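Local atomic coordinates of Serine/threonine-protein kinase Tel1 (Chaetomium thermophilum, PDB entry 6SKY), a protein that phosphorylates serine and threonine residues of proteins using ATP, and probably senses DNA damage and activates checkpoint signalling. Residues Ala1715-Glu1718 and Leu1724-Ala1727; Val1701-Ser1706 and Thr1779-Pro1784; Leu1675-Ser1680 and Ala1794-Pro1799; Glu1659-Ser1664 and Tyr2728-Asp2733. All coordinates share one frame; numbering follows the deposited sequence.

Interaction 1. Residues Ala1715-Glu1718 and Leu1724-Ala1727; sequences ACQE and LLIA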
loop_
_atom_site.group_PDB
_atom_site.type_symbol
_atom_site.label_atom_id
_atom_site.label_comp_id
_atom_site.label_asym_id
_atom_site.label_seq_id
_atom_site.Cartn_x
_atom_site.Cartn_y
_atom_site.Cartn_z
ATOM N N ALA A 1715 59.887 -21.669 22.790
ATOM C CA ALA A 1715 58.713 -21.318 23.582
ATOM C C ALA A 1715 59.101 -20.508 24.813
ATOM O O ALA A 1715 58.461 -19.498 25.128
ATOM C CB ALA A 1715 57.957 -22.579 23.989
ATOM N N CYS A 1716 60.153 -20.933 25.516
ATOM C CA CYS A 1716 60.555 -20.252 26.743
ATOM C C CYS A 1716 61.094 -18.859 26.455
ATOM O O CYS A 1716 60.735 -17.893 27.135
ATOM C CB CYS A 1716 61.598 -21.080 27.491
ATOM S SG CYS A 1716 60.993 -22.633 28.168
ATOM N N GLN A 1717 61.962 -18.731 25.449
ATOM C CA GLN A 1717 62.570 -17.439 25.151
ATOM C C GLN A 1717 61.552 -16.391 24.734
ATOM O O GLN A 1717 61.886 -15.202 24.716
ATOM C CB GLN A 1717 63.623 -17.577 24.049
ATOM C CG GLN A 1717 64.704 -18.612 24.320
ATOM C CD GLN A 1717 65.858 -18.083 25.138
ATOM O OE1 GLN A 1717 66.017 -16.876 25.305
ATOM N NE2 GLN A 1717 66.678 -18.989 25.650
ATOM N N GLU A 1718 60.328 -16.793 24.399
ATOM C CA GLU A 1718 59.287 -15.857 24.010
ATOM C C GLU A 1718 58.137 -15.785 25.000
ATOM O O GLU A 1718 57.304 -14.882 24.886
ATOM C CB GLU A 1718 58.745 -16.218 22.625
ATOM C CG GLU A 1718 59.846 -16.446 21.616
ATOM C CD GLU A 1718 59.385 -16.268 20.193
ATOM O OE1 GLU A 1718 58.405 -15.524 19.976
ATOM O OE2 GLU A 1718 60.008 -16.868 19.292
ATOM N N LEU A 1724 63.590 -13.775 34.539
ATOM C CA LEU A 1724 62.971 -15.029 34.947
ATOM C C LEU A 1724 63.514 -16.202 34.150
ATOM O O LEU A 1724 63.518 -17.334 34.642
ATOM C CB LEU A 1724 61.454 -14.938 34.796
ATOM C CG LEU A 1724 60.627 -16.146 35.229
ATOM C CD1 LEU A 1724 60.973 -16.560 36.633
ATOM C CD2 LEU A 1724 59.155 -15.834 35.124
ATOM N N LEU A 1725 63.985 -15.953 32.930
ATOM C CA LEU A 1725 64.593 -17.010 32.137
ATOM C C LEU A 1725 65.970 -17.391 32.656
ATOM O O LEU A 1725 66.456 -18.482 32.347
ATOM C CB LEU A 1725 64.681 -16.571 30.680
ATOM C CG LEU A 1725 64.968 -17.647 29.641
ATOM C CD1 LEU A 1725 64.120 -18.866 29.904
ATOM C CD2 LEU A 1725 64.681 -17.098 28.266
ATOM N N ILE A 1726 66.604 -16.519 33.432
ATOM C CA ILE A 1726 67.903 -16.836 34.007
ATOM C C ILE A 1726 67.775 -17.444 35.401
ATOM O O ILE A 1726 68.561 -18.323 35.765
ATOM C CB ILE A 1726 68.783 -15.578 34.030
ATOM C CG1 ILE A 1726 68.990 -15.060 32.610
ATOM C CG2 ILE A 1726 70.117 -15.871 34.674
ATOM C CD1 ILE A 1726 69.819 -13.811 32.540
ATOM N N ALA A 1727 66.797 -17.009 36.187
ATOM C CA ALA A 1727 66.591 -17.552 37.520
ATOM C C ALA A 1727 65.920 -18.916 37.509
ATOM O O ALA A 1727 65.603 -19.442 38.579
ATOM C CB ALA A 1727 65.762 -16.579 38.357
#

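Interaction 2. Residues Val1701-Ser1706 and Thr1779-Pro1784; sequences VSDAIS and TLRVLP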
loop_
_atom_site.group_PDB
_atom_site.type_symbol
_atom_site.label_atom_id
_atom_site.label_comp_id
_atom_site.label_asym_id
_atom_site.label_seq_id
_atom_site.Cartn_x
_atom_site.Cartn_y
_atom_site.Cartn_z
ATOM N N VAL A 1701 62.590 -25.160 32.374
ATOM C CA VAL A 1701 63.666 -24.479 31.666
ATOM C C VAL A 1701 64.969 -25.256 31.786
ATOM O O VAL A 1701 65.753 -25.319 30.835
ATOM C CB VAL A 1701 63.817 -23.036 32.168
ATOM C CG1 VAL A 1701 64.976 -22.360 31.475
ATOM C CG2 VAL A 1701 62.543 -22.264 31.917
ATOM N N SER A 1702 65.220 -25.882 32.938
ATOM C CA SER A 1702 66.445 -26.655 33.074
ATOM C C SER A 1702 66.427 -27.871 32.157
ATOM O O SER A 1702 67.406 -28.141 31.451
ATOM C CB SER A 1702 66.643 -27.078 34.526
ATOM O OG SER A 1702 65.904 -28.249 34.811
ATOM N N ASP A 1703 65.316 -28.615 32.146
ATOM C CA ASP A 1703 65.230 -29.803 31.305
ATOM C C ASP A 1703 65.136 -29.464 29.826
ATOM O O ASP A 1703 65.344 -30.346 28.990
ATOM C CB ASP A 1703 64.035 -30.654 31.717
ATOM C CG ASP A 1703 64.244 -31.332 33.049
ATOM O OD1 ASP A 1703 64.738 -30.671 33.985
ATOM O OD2 ASP A 1703 63.904 -32.526 33.164
ATOM N N ALA A 1704 64.812 -28.223 29.485
ATOM C CA ALA A 1704 64.891 -27.792 28.099
ATOM C C ALA A 1704 66.284 -27.324 27.720
ATOM O O ALA A 1704 66.682 -27.465 26.560
ATOM C CB ALA A 1704 63.887 -26.669 27.835
ATOM N N ILE A 1705 67.034 -26.763 28.668
ATOM C CA ILE A 1705 68.399 -26.336 28.380
ATOM C C ILE A 1705 69.317 -27.541 28.246
ATOM O O ILE A 1705 70.132 -27.615 27.320
ATOM C CB ILE A 1705 68.898 -25.362 29.463
ATOM C CG1 ILE A 1705 68.369 -23.954 29.201
ATOM C CG2 ILE A 1705 70.413 -25.348 29.516
ATOM C CD1 ILE A 1705 68.895 -23.342 27.929
ATOM N N SER A 1706 69.204 -28.503 29.160
ATOM C CA SER A 1706 70.102 -29.651 29.125
ATOM C C SER A 1706 69.848 -30.509 27.895
ATOM O O SER A 1706 70.775 -30.826 27.142
ATOM C CB SER A 1706 69.948 -30.484 30.397
ATOM O OG SER A 1706 68.825 -31.341 30.312
ATOM N N THR A 1779 56.555 -30.300 30.031
ATOM C CA THR A 1779 55.592 -29.263 30.372
ATOM C C THR A 1779 54.327 -29.839 30.988
ATOM O O THR A 1779 53.636 -29.139 31.733
ATOM C CB THR A 1779 55.244 -28.441 29.137
ATOM O OG1 THR A 1779 56.413 -28.294 28.325
ATOM C CG2 THR A 1779 54.767 -27.068 29.540
ATOM N N LEU A 1780 54.003 -31.092 30.695
ATOM C CA LEU A 1780 52.858 -31.741 31.311
ATOM C C LEU A 1780 53.220 -32.478 32.581
ATOM O O LEU A 1780 52.325 -32.858 33.339
ATOM C CB LEU A 1780 52.219 -32.740 30.348
ATOM C CG LEU A 1780 51.474 -32.263 29.110
ATOM C CD1 LEU A 1780 51.161 -33.462 28.268
ATOM C CD2 LEU A 1780 50.209 -31.546 29.495
ATOM N N ARG A 1781 54.507 -32.709 32.818
ATOM C CA ARG A 1781 54.920 -33.474 33.984
ATOM C C ARG A 1781 54.867 -32.635 35.250
ATOM O O ARG A 1781 54.644 -33.171 36.339
ATOM C CB ARG A 1781 56.326 -34.014 33.759
ATOM C CG ARG A 1781 56.784 -35.026 34.770
ATOM C CD ARG A 1781 58.287 -35.067 34.769
ATOM N NE ARG A 1781 58.814 -35.089 33.412
ATOM C CZ ARG A 1781 60.051 -34.735 33.094
ATOM N NH1 ARG A 1781 60.883 -34.325 34.037
ATOM N NH2 ARG A 1781 60.455 -34.789 31.834
ATOM N N VAL A 1782 55.056 -31.326 35.127
ATOM C CA VAL A 1782 55.122 -30.432 36.273
ATOM C C VAL A 1782 53.750 -29.849 36.567
ATOM O O VAL A 1782 53.605 -28.987 37.438
ATOM C CB VAL A 1782 56.139 -29.312 36.019
ATOM C CG1 VAL A 1782 57.447 -29.892 35.564
ATOM C CG2 VAL A 1782 55.604 -28.373 34.982
ATOM N N LEU A 1783 52.742 -30.297 35.844
ATOM C CA LEU A 1783 51.413 -29.717 35.972
ATOM C C LEU A 1783 50.589 -30.234 37.148
ATOM O O LEU A 1783 49.989 -29.415 37.846
ATOM C CB LEU A 1783 50.620 -29.911 34.682
ATOM C CG LEU A 1783 50.757 -28.794 33.649
ATOM C CD1 LEU A 1783 49.724 -28.975 32.576
ATOM C CD2 LEU A 1783 50.616 -27.437 34.289
ATOM N N PRO A 1784 50.498 -31.540 37.400
ATOM C CA PRO A 1784 49.501 -32.043 38.361
ATOM C C PRO A 1784 49.538 -31.321 39.701
ATOM O O PRO A 1784 48.469 -31.043 40.270
ATOM C CB PRO A 1784 49.872 -33.524 38.503
ATOM C CG PRO A 1784 50.462 -33.860 37.215
ATOM C CD PRO A 1784 51.227 -32.658 36.776
#

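Interaction 3. Residues Leu1675-Ser1680 and Ala1794-Pro1799; sequences LNLIKS and AERAFP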
loop_
_atom_site.group_PDB
_atom_site.type_symbol
_atom_site.label_atom_id
_atom_site.label_comp_id
_atom_site.label_asym_id
_atom_site.label_seq_id
_atom_site.Cartn_x
_atom_site.Cartn_y
_atom_site.Cartn_z
ATOM N N LEU A 1675 53.168 -21.907 29.316
ATOM C CA LEU A 1675 54.223 -21.138 29.957
ATOM C C LEU A 1675 53.721 -19.782 30.414
ATOM O O LEU A 1675 54.098 -19.316 31.487
ATOM C CB LEU A 1675 55.412 -20.980 29.020
ATOM C CG LEU A 1675 56.226 -22.257 28.859
ATOM C CD1 LEU A 1675 57.433 -21.998 28.008
ATOM C CD2 LEU A 1675 56.625 -22.776 30.208
ATOM N N ASN A 1676 52.868 -19.132 29.627
ATOM C CA ASN A 1676 52.299 -17.866 30.074
ATOM C C ASN A 1676 51.364 -18.067 31.254
ATOM O O ASN A 1676 51.359 -17.262 32.191
ATOM C CB ASN A 1676 51.567 -17.181 28.930
ATOM C CG ASN A 1676 52.505 -16.600 27.918
ATOM O OD1 ASN A 1676 53.704 -16.824 27.976
ATOM N ND2 ASN A 1676 51.967 -15.847 26.978
ATOM N N LEU A 1677 50.572 -19.139 31.235
ATOM C CA LEU A 1677 49.692 -19.406 32.364
ATOM C C LEU A 1677 50.483 -19.655 33.637
ATOM O O LEU A 1677 50.069 -19.238 34.721
ATOM C CB LEU A 1677 48.794 -20.596 32.065
ATOM C CG LEU A 1677 47.507 -20.303 31.318
ATOM C CD1 LEU A 1677 46.696 -21.554 31.249
ATOM C CD2 LEU A 1677 46.750 -19.232 32.028
ATOM N N ILE A 1678 51.618 -20.338 33.530
ATOM C CA ILE A 1678 52.422 -20.629 34.710
ATOM C C ILE A 1678 53.188 -19.396 35.159
ATOM O O ILE A 1678 53.333 -19.148 36.357
ATOM C CB ILE A 1678 53.362 -21.809 34.428
ATOM C CG1 ILE A 1678 52.560 -23.097 34.284
ATOM C CG2 ILE A 1678 54.365 -21.961 35.527
ATOM C CD1 ILE A 1678 53.376 -24.262 33.825
ATOM N N LYS A 1679 53.679 -18.597 34.216
ATOM C CA LYS A 1679 54.394 -17.381 34.567
ATOM C C LYS A 1679 53.492 -16.395 35.286
ATOM O O LYS A 1679 53.926 -15.724 36.226
ATOM C CB LYS A 1679 54.978 -16.740 33.316
ATOM C CG LYS A 1679 55.678 -15.440 33.577
ATOM C CD LYS A 1679 55.963 -14.714 32.287
ATOM C CE LYS A 1679 54.682 -14.281 31.619
ATOM N NZ LYS A 1679 54.943 -13.609 30.324
ATOM N N SER A 1680 52.232 -16.286 34.863
ATOM C CA SER A 1680 51.335 -15.359 35.536
ATOM C C SER A 1680 51.076 -15.742 36.985
ATOM O O SER A 1680 50.569 -14.913 37.744
ATOM C CB SER A 1680 50.011 -15.270 34.793
ATOM O OG SER A 1680 49.167 -16.345 35.148
ATOM N N ALA A 1794 42.808 -25.075 36.220
ATOM C CA ALA A 1794 42.494 -26.173 35.316
ATOM C C ALA A 1794 41.574 -25.724 34.195
ATOM O O ALA A 1794 41.741 -26.142 33.048
ATOM C CB ALA A 1794 41.868 -27.322 36.089
ATOM N N GLU A 1795 40.603 -24.869 34.498
ATOM C CA GLU A 1795 39.733 -24.366 33.447
ATOM C C GLU A 1795 40.483 -23.477 32.468
ATOM O O GLU A 1795 40.152 -23.456 31.280
ATOM C CB GLU A 1795 38.559 -23.608 34.049
ATOM C CG GLU A 1795 37.534 -24.499 34.710
ATOM C CD GLU A 1795 37.872 -24.818 36.148
ATOM O OE1 GLU A 1795 38.451 -23.948 36.832
ATOM O OE2 GLU A 1795 37.555 -25.939 36.601
ATOM N N ARG A 1796 41.480 -22.731 32.933
ATOM C CA ARG A 1796 42.239 -21.890 32.021
ATOM C C ARG A 1796 43.230 -22.694 31.198
ATOM O O ARG A 1796 43.595 -22.271 30.100
ATOM C CB ARG A 1796 42.978 -20.792 32.786
ATOM C CG ARG A 1796 42.102 -20.006 33.724
ATOM C CD ARG A 1796 42.545 -18.564 33.852
ATOM N NE ARG A 1796 43.934 -18.419 34.271
ATOM C CZ ARG A 1796 44.353 -18.501 35.530
ATOM N NH1 ARG A 1796 43.492 -18.742 36.505
ATOM N NH2 ARG A 1796 45.640 -18.351 35.814
ATOM N N ALA A 1797 43.669 -23.844 31.700
ATOM C CA ALA A 1797 44.710 -24.618 31.047
ATOM C C ALA A 1797 44.195 -25.851 30.330
ATOM O O ALA A 1797 44.986 -26.551 29.704
ATOM C CB ALA A 1797 45.767 -25.034 32.065
ATOM N N PHE A 1798 42.902 -26.135 30.407
ATOM C CA PHE A 1798 42.366 -27.366 29.831
ATOM C C PHE A 1798 42.636 -27.532 28.339
ATOM O O PHE A 1798 43.098 -28.616 27.937
ATOM C CB PHE A 1798 40.871 -27.430 30.143
ATOM C CG PHE A 1798 40.270 -28.767 29.942
ATOM C CD1 PHE A 1798 40.513 -29.779 30.836
ATOM C CD2 PHE A 1798 39.449 -29.012 28.869
ATOM C CE1 PHE A 1798 39.962 -31.004 30.656
ATOM C CE2 PHE A 1798 38.895 -30.239 28.689
ATOM C CZ PHE A 1798 39.152 -31.236 29.582
ATOM N N PRO A 1799 42.373 -26.547 27.470
ATOM C CA PRO A 1799 42.624 -26.776 26.043
ATOM C C PRO A 1799 44.074 -27.060 25.723
ATOM O O PRO A 1799 44.360 -27.910 24.876
ATOM C CB PRO A 1799 42.152 -25.468 25.406
ATOM C CG PRO A 1799 41.205 -24.926 26.343
ATOM C CD PRO A 1799 41.746 -25.234 27.677
#

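Interaction 4. Residues Glu1659-Ser1664 and Tyr2728-Asp2733; sequences EYRRLS and YFPDPD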
loop_
_atom_site.group_PDB
_atom_site.type_symbol
_atom_site.label_atom_id
_atom_site.label_comp_id
_atom_site.label_asym_id
_atom_site.label_seq_id
_atom_site.Cartn_x
_atom_site.Cartn_y
_atom_site.Cartn_z
ATOM N N GLU A 1659 41.192 -15.327 24.357
ATOM C CA GLU A 1659 42.166 -15.498 25.427
ATOM C C GLU A 1659 43.197 -16.556 25.068
ATOM O O GLU A 1659 44.385 -16.391 25.353
ATOM C CB GLU A 1659 41.465 -15.863 26.726
ATOM C CG GLU A 1659 39.976 -15.625 26.702
ATOM C CD GLU A 1659 39.591 -14.157 26.619
ATOM O OE1 GLU A 1659 40.442 -13.293 26.920
ATOM O OE2 GLU A 1659 38.432 -13.869 26.249
ATOM N N TYR A 1660 42.766 -17.647 24.444
ATOM C CA TYR A 1660 43.719 -18.658 24.018
ATOM C C TYR A 1660 44.676 -18.108 22.980
ATOM O O TYR A 1660 45.814 -18.573 22.881
ATOM C CB TYR A 1660 42.995 -19.872 23.453
ATOM C CG TYR A 1660 41.956 -20.480 24.351
ATOM C CD1 TYR A 1660 41.976 -20.281 25.711
ATOM C CD2 TYR A 1660 40.955 -21.264 23.825
ATOM C CE1 TYR A 1660 41.021 -20.837 26.511
ATOM C CE2 TYR A 1660 40.009 -21.826 24.615
ATOM C CZ TYR A 1660 40.040 -21.610 25.953
ATOM O OH TYR A 1660 39.076 -22.183 26.733
ATOM N N ARG A 1661 44.239 -17.132 22.189
ATOM C CA ARG A 1661 45.136 -16.544 21.203
ATOM C C ARG A 1661 45.996 -15.447 21.795
ATOM O O ARG A 1661 47.078 -15.171 21.275
ATOM C CB ARG A 1661 44.340 -16.009 20.022
ATOM C CG ARG A 1661 43.806 -17.124 19.175
ATOM C CD ARG A 1661 42.786 -16.661 18.184
ATOM N NE ARG A 1661 42.197 -17.810 17.509
ATOM C CZ ARG A 1661 41.236 -17.729 16.603
ATOM N NH1 ARG A 1661 40.745 -16.550 16.255
ATOM N NH2 ARG A 1661 40.766 -18.831 16.047
ATOM N N ARG A 1662 45.539 -14.811 22.869
ATOM C CA ARG A 1662 46.391 -13.864 23.570
ATOM C C ARG A 1662 47.512 -14.581 24.304
ATOM O O ARG A 1662 48.655 -14.117 24.305
ATOM C CB ARG A 1662 45.558 -13.041 24.544
ATOM C CG ARG A 1662 46.348 -12.004 25.290
ATOM C CD ARG A 1662 45.522 -11.376 26.384
ATOM N NE ARG A 1662 45.205 -12.328 27.440
ATOM C CZ ARG A 1662 46.021 -12.621 28.448
ATOM N NH1 ARG A 1662 47.208 -12.041 28.531
ATOM N NH2 ARG A 1662 45.654 -13.498 29.370
ATOM N N LEU A 1663 47.206 -15.715 24.933
ATOM C CA LEU A 1663 48.222 -16.470 25.655
ATOM C C LEU A 1663 49.234 -17.085 24.700
ATOM O O LEU A 1663 50.430 -16.793 24.767
ATOM C CB LEU A 1663 47.560 -17.552 26.498
ATOM C CG LEU A 1663 46.669 -17.042 27.615
ATOM C CD1 LEU A 1663 45.902 -18.181 28.229
ATOM C CD2 LEU A 1663 47.521 -16.371 28.647
ATOM N N SER A 1664 48.769 -17.943 23.796
ATOM C CA SER A 1664 49.650 -18.640 22.861
ATOM C C SER A 1664 50.023 -17.701 21.717
ATOM O O SER A 1664 49.690 -17.912 20.551
ATOM C CB SER A 1664 48.984 -19.907 22.350
ATOM O OG SER A 1664 47.742 -19.620 21.745
ATOM N N TYR A 2728 40.556 -18.362 6.942
ATOM C CA TYR A 2728 41.039 -17.033 7.264
ATOM C C TYR A 2728 40.434 -16.484 8.537
ATOM O O TYR A 2728 40.992 -15.548 9.108
ATOM C CB TYR A 2728 40.758 -16.058 6.116
ATOM C CG TYR A 2728 41.707 -16.194 4.959
ATOM C CD1 TYR A 2728 42.928 -15.552 4.966
ATOM C CD2 TYR A 2728 41.389 -16.966 3.866
ATOM C CE1 TYR A 2728 43.796 -15.676 3.923
ATOM C CE2 TYR A 2728 42.252 -17.098 2.819
ATOM C CZ TYR A 2728 43.452 -16.451 2.851
ATOM O OH TYR A 2728 44.319 -16.579 1.797
ATOM N N PHE A 2729 39.322 -17.052 8.999
ATOM C CA PHE A 2729 38.661 -16.615 10.224
ATOM C C PHE A 2729 38.210 -17.850 10.986
ATOM O O PHE A 2729 37.104 -18.354 10.779
ATOM C CB PHE A 2729 37.476 -15.698 9.922
ATOM C CG PHE A 2729 37.720 -14.733 8.800
ATOM C CD1 PHE A 2729 38.462 -13.592 8.995
ATOM C CD2 PHE A 2729 37.199 -14.967 7.548
ATOM C CE1 PHE A 2729 38.681 -12.719 7.960
ATOM C CE2 PHE A 2729 37.424 -14.092 6.516
ATOM C CZ PHE A 2729 38.161 -12.974 6.724
ATOM N N PRO A 2730 39.050 -18.379 11.880
ATOM C CA PRO A 2730 38.658 -19.568 12.645
ATOM C C PRO A 2730 37.813 -19.282 13.878
ATOM O O PRO A 2730 37.242 -20.223 14.440
ATOM C CB PRO A 2730 40.005 -20.185 13.038
ATOM C CG PRO A 2730 41.026 -19.463 12.228
ATOM C CD PRO A 2730 40.486 -18.112 12.017
ATOM N N ASP A 2731 37.724 -18.040 14.313
ATOM C CA ASP A 2731 36.881 -17.647 15.435
ATOM C C ASP A 2731 35.443 -17.485 14.960
ATOM O O ASP A 2731 35.202 -16.764 13.995
ATOM C CB ASP A 2731 37.402 -16.341 16.012
ATOM C CG ASP A 2731 36.807 -16.002 17.352
ATOM O OD1 ASP A 2731 36.066 -16.820 17.912
ATOM O OD2 ASP A 2731 37.091 -14.902 17.857
ATOM N N PRO A 2732 34.467 -18.137 15.597
ATOM C CA PRO A 2732 33.095 -18.093 15.070
ATOM C C PRO A 2732 32.460 -16.715 15.032
ATOM O O PRO A 2732 31.627 -16.459 14.156
ATOM C CB PRO A 2732 32.345 -19.030 16.015
ATOM C CG PRO A 2732 33.359 -19.976 16.440
ATOM C CD PRO A 2732 34.611 -19.198 16.602
ATOM N N ASP A 2733 32.819 -15.814 15.936
ATOM C CA ASP A 2733 32.269 -14.465 15.877
ATOM C C ASP A 2733 32.765 -13.732 14.642
ATOM O O ASP A 2733 31.975 -13.194 13.850
ATOM C CB ASP A 2733 32.659 -13.705 17.137
ATOM C CG ASP A 2733 32.643 -14.580 18.366
ATOM O OD1 ASP A 2733 31.736 -15.429 18.481
ATOM O OD2 ASP A 2733 33.542 -14.427 19.216
#

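Interaction 1. Residues Ala1715-Glu1718 and Leu1724-Ala1727
Leu1725 meets its partners with two different methyl groups, one for each kind of contact. The apolar part is small: CD1 of Leu1725 rests 4.1 Å from CB of Cys1716. Both bonds to CB point into the gap between the helices, and at this short separation (7.3 Å from CA of Gln1717 to CA of Leu1725) a compact cysteine on one side suits a branched leucine on the other. These are two consecutive helices, 1710-1719 and 1722-1726, joined by a tight turn in the alpha-solenoid that precedes the kinase. Val1701 of the preceding helix 1687-1706 touches both Cys1716 and Leu1725.

The second kind of contact sets a methyl against an amide. CD2 of Leu1725 lies above the amide plane of Gln1717, 3.3 Å from OE1 and 3.8 Å from NE2, and the two side chains cross at about a right angle. CB of Gln1717 starts away from helix 1722-1726; the bend at chi2 (-85°) swings the amide back. A glutamine suits this exposed position because its flexible chain can lay the flat amide against a leucine methyl.

Interaction 2. Residues Val1701-Ser1706 and Thr1779-Pro1784
Asp1703 and Arg1781 face each other as opposite charges, with OD2 of Asp1703 3.6 Å from NH1 of Arg1781, a long salt bridge. The oxygen lies at the edge of the guanidinium, near its plane, but the carboxylate is turned 59° against that plane and the two side chains cross at about a right angle. One oxygen therefore faces one nitrogen, without the paired, two-pronged match of coplanar groups, so the attraction is probably modest at this surface.

Reach explains the choice of residues. The CA atoms of Asp1703 and Arg1781 stand 11.3 Å apart, and the short aspartate needs a long partner to span the gap. Arg1781 leaves its backbone with CG opposite the N (chi1 -169°), then bends at chi3 (-45°). Its NE donates to the carbonyl oxygen of Pro1775, which steadies the guanidinium as NH1 reaches the aspartate.

Further in, the contact becomes apolar. Val1782 packs on Ala1696, Thr1699 and Ile1700 of helix 1687-1706, and Leu1780 and Leu1783 turn to Val1801 of helix 1793-1808. The broken helical segment 1779-1784 is thus wedged between these two helices of the solenoid, with helix 1710-1719 lying against Val1701 and Ala1704.

Interaction 3. Residues Leu1675-Ser1680 and Ala1794-Pro1799
Leu1677 and Ala1797 mark where helices 1675-1680 and 1794-1799 come together, running nearly antiparallel at 159° with their axes 10.7 Å apart and the CA atoms of these two residues separated by 7.3 Å. Helices from distant parts of the sequence are here packed side by side in the alpha-solenoid. The second helix is kinked at Pro1799, whose nitrogen carries no hydrogen to bond to the turn before.

Leu1677 does most of the work. CD1 of Leu1677 lies 3.7 Å from CB of Ala1797 and also comes up to the backbone, 3.4 Å from O of Arg1796; a residue as small as alanine lets the leucine approach this closely. The other branch, CD2 of Leu1677, touches the arginine's own side chain, 3.7 Å from NE of Arg1796. That side chain bends at chi2 and again at chi3 (-56°), which folds its end across the leucine. Beyond the methyls, Ser1680 OG lies near the plane of the guanidinium at its edge, 4.1 Å from NH2 of Arg1796. The hydroxyl of Ser1680 is engaged with its own helix, donating from OG to O of Leu1677 at 3.1 Å from a position 40° above the carbonyl plane.

With an alanine in place of Leu1677, both methyl branches go, and a gap would probably open over Ala1797 while the arginine side chain lost the surface that steadies it. Leu1663 of helix 1657-1663 covers Leu1677 from another quarter. The chemistry is thus largely van der Waals: the buried leucine meets methyl and main chain, while the exposed arginine offers its CB and, through NE and NH2, part of the guanidinium itself to the leucine methyls.

Interaction 4. Residues Glu1659-Ser1664 and Tyr2728-Asp2733
The guanidinium of Arg1661 has the carbonyl carbon C of Pro2730 at its edge, in plane, while the CB atoms of Pro2730 and Asp2731 approach it obliquely. Across the contact a solenoid helix, 1657-1663, reaches the kinase domain just where helix 2732-2755 of its C-lobe begins. Asp2731 holds the N-cap position of that helix, although its side chain makes no capping bond. In the same segment, one face of the Phe2729 ring carries CB of Tyr2728 over its centre, 3.8 Å above the plane.

Arg1661 is suited to bridging: extended from CG to NE (chi3 -173°), it spans the 10.1 Å between its CA and that of Asp2731. NH2 of Arg1661 lies 3.4 Å from CB of Pro2730, and NH1 lies 3.4 Å from CB of Asp2731, so the arginine touches mainly carbon. Thr1851 also packs against Arg1661 and Pro2730. Were an alanine to replace Arg1661, the proline and aspartate would probably lose their cover and the carboxylate a nearby positive charge.

The opposite charges are near each other but fall short of a salt bridge. The guanidinium and carboxylate planes stand 79° apart, and OD2 of Asp2731 sits well out of the guanidinium plane, 4.3 Å from NH1 of Arg1661.

Interactions 1, 2 and 3 form one continuous cluster of solenoid helices. Interactions 1 and 2, with centres about 12 Å apart, join where CD1 of Leu1725 meets CG1 of Val1701 at 3.9 Å. Interaction 1 reaches interaction 3 through SG of Cys1716, 3.6 Å from CD1 of Leu1675, and interactions 2 and 3 meet more loosely between Leu1783 and Ile1678. Interaction 4 continues the path: ND2 of Asn1676 in interaction 3 lies 2.9 Å from O of Leu1663, and their centres are about 16 Å apart. It alone reaches the kinase domain, yet all four contacts lie away from the bound nucleotide analogue and magnesium.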